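Local structure of aldehyde dehydrogenase family protein (Pseudomonas syringae pv. tomato, 6X9L) at residues L96-S101 and S110-Q115; A120-V125 and P448-M453. The protein is an aldehyde dehydrogenase that oxidises long-chain aliphatic aldehydes such as octanal, with NAD+ as the hydride acceptor. The protein carries 1 engineered substitution. One frame throughout, in Å; residues are numbered along the deposited sequence.

Contact 1 (L96-S101 and S110-Q115); sequences LAQAIS and SARAMQ
A97 meets A111 where the two helices come nearest, and this pair marks the closest CA approach: the CA atoms of A97 and A111 are 4.8 Å apart and their CB methyls 3.7 Å apart. Such small side chains are consistent with the short distance between the axes of 96-101 and 110-115, which approach to 8.6 Å while crossing at 111°. The A111 methyl also lies 3.5 Å from A97 O, whose helical bond comes from S101 N. Beside this point, CG of R112 packs on CB of A97 at 3.8 Å.

At Q98 the chain bends at chi2 (-87°), which brings its amide back toward the extended R112. NE2 of Q98 comes 3.6 Å from NH2 of R112, with the amide and guanidinium planes 65° apart and no hydrogen bond between them. Both groups answer instead to E94, which receives a hydrogen bond from Q98 NE2 and a salt bridge from R112 NE; R112 NH1 has a second carboxylate in E326.

On the other flank I100 reaches Q115. Its CG2 and CD1 both touch CG of Q115, at 3.3 Å and 3.6 Å, so CG is the nearest part of the glutamine, with the amide carbon a little farther. The backbone brings Q115 here through a wider pi-type turn at 111-115, in which S110 O accepts from both M114 N and Q115 N.

The contact joins helix 93-104 to helix 108-115, its successor in the chain. Helix 161-174 lies against I100 and Q115 through P161, and helix 188-201 adds L193 against L96 and S190 against I100.

Contact 2 (A120-V125 and P448-M453); sequences AEHVRV and PSWNPM
V125, E121 and H122 meet W450, P452 and M453 in a side-chain contact without cross-segment hydrogen bonds, joining helix 117-129 to the loop that follows strand 442-445. The helix supplies a ridge of one turn; the loop, irregular throughout, lays its side chains against it, and 285 Å² is buried between them.

The indole edge of W450 meets E121 and H122. The ring extends outward because CG is anti to the backbone N (chi1 -180°), and the far end of the six-membered ring does the touching. CB of E121 lies at this edge, 3.7 Å from CZ3 of W450, while CE1 of H122 stands 3.7 Å from CZ2 of W450. The two aromatics form an offset edge-to-face pair: the edge of W450 is directed at the face of H122, centroids 5.7 Å apart and planes at 72°. Y163 and Y468 also meet the H122 ring, making this part of a larger aromatic cluster.

P452 fills the next position. Its CB rests 3.8 Å from CG2 of V125, and its CG lies beside the E121 carboxylate, whose OE1 accepts from NE of R124 at 3.1 Å, met from above the carboxylate plane. The other branch of V125, CG1, meets SD of M453 at 3.4 Å. An Asx turn shapes the loop here: OD1 of N451 accepts from the backbone N of M453 at 2.9 Å, the donor standing above the carbonyl plane. The amide's ND2 bonds T142 of the second subunit.

W450 belongs to the lining of the octanal pocket, and its far edge packs on this helix. In aldehyde dehydrogenases the active site lies where the nucleotide-binding and catalytic domains meet, and here the loop contributes W450 to it.

How the contacts relate
Contacts 1 and 2 follow one another along the chain: contact 1 ends on helix 108-115, and helix 117-129 of contact 2 comes next. Their centres are 17 Å apart and their nearest atoms about 6 Å, so they do not touch. Both border the active-site region, at different distances from the ligands. In contact 2, W450 reaches to about 4 Å from octanal, whereas in contact 1 the side chain of Q115 stops about 8 Å short of it and about 9 Å from NAD. H122 is likewise about 9 Å from NAD. Helix 161-174 is a shared neighbour, touching I100 and Q115 in one contact and H122 in the other.

Contact 1 (L96-S101 and S110-Q115)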
# COMPACT_ATOMS: atom_id res chain seq x y z
N LEU A 96 -7.66 -15.79 -29.41
CA LEU A 96 -7.51 -14.65 -28.51
C LEU A 96 -6.96 -13.42 -29.24
O LEU A 96 -7.40 -12.29 -28.98
CB LEU A 96 -6.61 -15.05 -27.35
CG LEU A 96 -7.14 -16.05 -26.31
CD1 LEU A 96 -5.96 -16.59 -25.51
CD2 LEU A 96 -8.15 -15.42 -25.40
N ALA A 97 -6.01 -13.61 -30.16
CA ALA A 97 -5.48 -12.47 -30.91
C ALA A 97 -6.56 -11.83 -31.78
O ALA A 97 -6.59 -10.61 -31.96
CB ALA A 97 -4.29 -12.88 -31.77
N GLN A 98 -7.47 -12.64 -32.32
CA GLN A 98 -8.52 -12.08 -33.17
C GLN A 98 -9.54 -11.27 -32.37
O GLN A 98 -10.04 -10.25 -32.86
CB GLN A 98 -9.19 -13.20 -33.96
CG GLN A 98 -8.23 -13.88 -34.94
CD GLN A 98 -8.16 -13.19 -36.29
OE1 GLN A 98 -9.00 -12.35 -36.62
NE2 GLN A 98 -7.14 -13.53 -37.08
N ALA A 99 -9.84 -11.68 -31.14
CA ALA A 99 -10.80 -10.93 -30.33
C ALA A 99 -10.21 -9.61 -29.82
O ALA A 99 -10.89 -8.57 -29.83
CB ALA A 99 -11.29 -11.82 -29.17
N ILE A 100 -8.94 -9.62 -29.40
CA ILE A 100 -8.26 -8.37 -29.02
C ILE A 100 -8.27 -7.38 -30.18
O ILE A 100 -8.69 -6.22 -30.04
CB ILE A 100 -6.83 -8.67 -28.56
CG1 ILE A 100 -6.83 -9.51 -27.27
CG2 ILE A 100 -6.00 -7.37 -28.50
CD1 ILE A 100 -5.51 -10.28 -27.00
N SER A 101 -7.78 -7.81 -31.34
CA SER A 101 -7.80 -6.99 -32.54
C SER A 101 -9.20 -6.44 -32.82
O SER A 101 -9.37 -5.25 -33.10
CB SER A 101 -7.31 -7.81 -33.74
OG SER A 101 -7.13 -7.02 -34.89
N SER A 110 0.48 -7.51 -34.35
CA SER A 110 0.79 -7.13 -32.97
C SER A 110 0.08 -8.03 -31.97
O SER A 110 0.60 -8.27 -30.87
CB SER A 110 0.36 -5.69 -32.74
OG SER A 110 1.47 -4.92 -32.38
N ALA A 111 -1.14 -8.47 -32.29
CA ALA A 111 -1.90 -9.26 -31.32
C ALA A 111 -1.32 -10.65 -31.17
O ALA A 111 -1.28 -11.19 -30.06
CB ALA A 111 -3.37 -9.31 -31.73
N ARG A 112 -0.80 -11.21 -32.26
CA ARG A 112 -0.20 -12.54 -32.21
C ARG A 112 1.18 -12.50 -31.56
O ARG A 112 1.52 -13.40 -30.78
CB ARG A 112 -0.09 -13.11 -33.63
CG ARG A 112 -1.44 -13.35 -34.31
CD ARG A 112 -1.25 -13.60 -35.78
NE ARG A 112 -2.46 -14.11 -36.42
CZ ARG A 112 -2.77 -13.90 -37.70
NH1 ARG A 112 -1.97 -13.17 -38.47
NH2 ARG A 112 -3.89 -14.40 -38.22
N ALA A 113 1.98 -11.48 -31.87
CA ALA A 113 3.37 -11.48 -31.45
C ALA A 113 3.56 -11.05 -30.01
O ALA A 113 4.54 -11.46 -29.38
CB ALA A 113 4.19 -10.56 -32.35
N MET A 114 2.63 -10.26 -29.47
CA MET A 114 2.90 -9.64 -28.18
C MET A 114 1.69 -9.57 -27.27
O MET A 114 1.77 -9.97 -26.10
CB MET A 114 3.47 -8.25 -28.39
CG MET A 114 4.98 -8.26 -28.48
SD MET A 114 5.58 -6.57 -28.49
CE MET A 114 4.60 -5.93 -29.86
N GLN A 115 0.59 -9.04 -27.79
CA GLN A 115 -0.65 -8.93 -27.02
C GLN A 115 -1.00 -10.24 -26.31
O GLN A 115 -1.37 -10.23 -25.13
CB GLN A 115 -1.77 -8.46 -27.95
CG GLN A 115 -2.96 -7.80 -27.28
CD GLN A 115 -2.68 -6.39 -26.75
OE1 GLN A 115 -2.96 -6.11 -25.59
NE2 GLN A 115 -2.18 -5.50 -27.60

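Contact 2 (A120-V125 and P448-M453)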
# COMPACT_ATOMS: atom_id res chain seq x y z
N ALA A 120 0.56 -14.59 -21.82
CA ALA A 120 0.90 -15.96 -21.43
C ALA A 120 2.04 -15.98 -20.41
O ALA A 120 2.01 -16.75 -19.44
CB ALA A 120 1.27 -16.79 -22.67
N GLU A 121 3.02 -15.08 -20.58
CA GLU A 121 4.23 -15.10 -19.76
C GLU A 121 3.93 -14.84 -18.28
O GLU A 121 4.54 -15.48 -17.41
CB GLU A 121 5.21 -14.07 -20.30
CG GLU A 121 6.01 -14.58 -21.47
CD GLU A 121 7.05 -15.60 -21.04
OE1 GLU A 121 6.74 -16.82 -21.07
OE2 GLU A 121 8.16 -15.18 -20.65
N HIS A 122 3.04 -13.89 -17.98
CA HIS A 122 2.64 -13.68 -16.58
C HIS A 122 2.12 -14.96 -15.95
O HIS A 122 2.40 -15.25 -14.79
CB HIS A 122 1.56 -12.59 -16.47
CG HIS A 122 2.01 -11.22 -16.84
ND1 HIS A 122 3.22 -10.69 -16.45
CD2 HIS A 122 1.40 -10.25 -17.55
CE1 HIS A 122 3.34 -9.46 -16.91
NE2 HIS A 122 2.25 -9.17 -17.58
N VAL A 123 1.33 -15.73 -16.71
CA VAL A 123 0.78 -16.97 -16.18
C VAL A 123 1.89 -17.99 -15.96
O VAL A 123 1.90 -18.71 -14.95
CB VAL A 123 -0.32 -17.47 -17.13
CG1 VAL A 123 -0.91 -18.79 -16.68
CG2 VAL A 123 -1.41 -16.40 -17.25
N ARG A 124 2.85 -18.06 -16.88
CA ARG A 124 3.96 -18.98 -16.73
C ARG A 124 4.77 -18.65 -15.47
O ARG A 124 5.10 -19.55 -14.67
CB ARG A 124 4.84 -18.94 -17.97
CG ARG A 124 5.67 -20.18 -18.21
CD ARG A 124 7.14 -19.89 -18.07
NE ARG A 124 7.52 -18.65 -18.74
CZ ARG A 124 8.51 -17.86 -18.33
NH1 ARG A 124 9.22 -18.18 -17.25
NH2 ARG A 124 8.79 -16.75 -18.99
N VAL A 125 5.06 -17.36 -15.27
CA VAL A 125 5.89 -16.90 -14.16
C VAL A 125 5.24 -17.23 -12.82
O VAL A 125 5.93 -17.62 -11.86
CB VAL A 125 6.15 -15.39 -14.30
CG1 VAL A 125 6.74 -14.81 -13.02
CG2 VAL A 125 7.06 -15.11 -15.49
N PRO A 448 16.60 -2.85 -23.97
CA PRO A 448 16.57 -4.26 -23.60
C PRO A 448 15.24 -4.89 -23.97
O PRO A 448 14.25 -4.21 -24.25
CB PRO A 448 16.76 -4.22 -22.08
CG PRO A 448 16.09 -2.94 -21.70
CD PRO A 448 16.39 -1.96 -22.82
N SER A 449 15.22 -6.21 -23.99
CA SER A 449 13.99 -6.94 -24.24
C SER A 449 13.21 -7.09 -22.95
O SER A 449 13.76 -7.02 -21.85
CB SER A 449 14.26 -8.30 -24.85
OG SER A 449 15.27 -8.97 -24.14
N TRP A 450 11.91 -7.29 -23.11
CA TRP A 450 10.98 -7.30 -21.99
C TRP A 450 11.35 -8.39 -20.99
O TRP A 450 11.82 -9.47 -21.35
CB TRP A 450 9.58 -7.48 -22.56
CG TRP A 450 8.48 -7.52 -21.58
CD1 TRP A 450 7.92 -6.46 -20.93
CD2 TRP A 450 7.76 -8.68 -21.18
NE1 TRP A 450 6.91 -6.90 -20.11
CE2 TRP A 450 6.78 -8.26 -20.25
CE3 TRP A 450 7.84 -10.04 -21.50
CZ2 TRP A 450 5.89 -9.16 -19.64
CZ3 TRP A 450 6.97 -10.92 -20.90
CH2 TRP A 450 6.01 -10.48 -19.98
N ASN A 451 11.17 -8.10 -19.70
CA ASN A 451 11.58 -9.01 -18.63
C ASN A 451 10.39 -9.33 -17.74
O ASN A 451 9.99 -8.49 -16.91
CB ASN A 451 12.72 -8.39 -17.82
CG ASN A 451 13.21 -9.29 -16.70
OD1 ASN A 451 12.61 -10.31 -16.39
ND2 ASN A 451 14.31 -8.89 -16.06
N PRO A 452 9.79 -10.53 -17.85
CA PRO A 452 8.58 -10.82 -17.07
C PRO A 452 8.81 -10.96 -15.57
O PRO A 452 7.83 -11.09 -14.83
CB PRO A 452 8.08 -12.13 -17.67
CG PRO A 452 9.29 -12.77 -18.28
CD PRO A 452 10.12 -11.61 -18.79
N MET A 453 10.06 -10.94 -15.09
CA MET A 453 10.31 -11.03 -13.66
C MET A 453 10.57 -9.67 -13.02
O MET A 453 10.59 -9.58 -11.79
CB MET A 453 11.52 -11.93 -13.38
CG MET A 453 11.38 -13.37 -13.85
SD MET A 453 10.11 -14.27 -12.95
CE MET A 453 10.01 -13.38 -11.40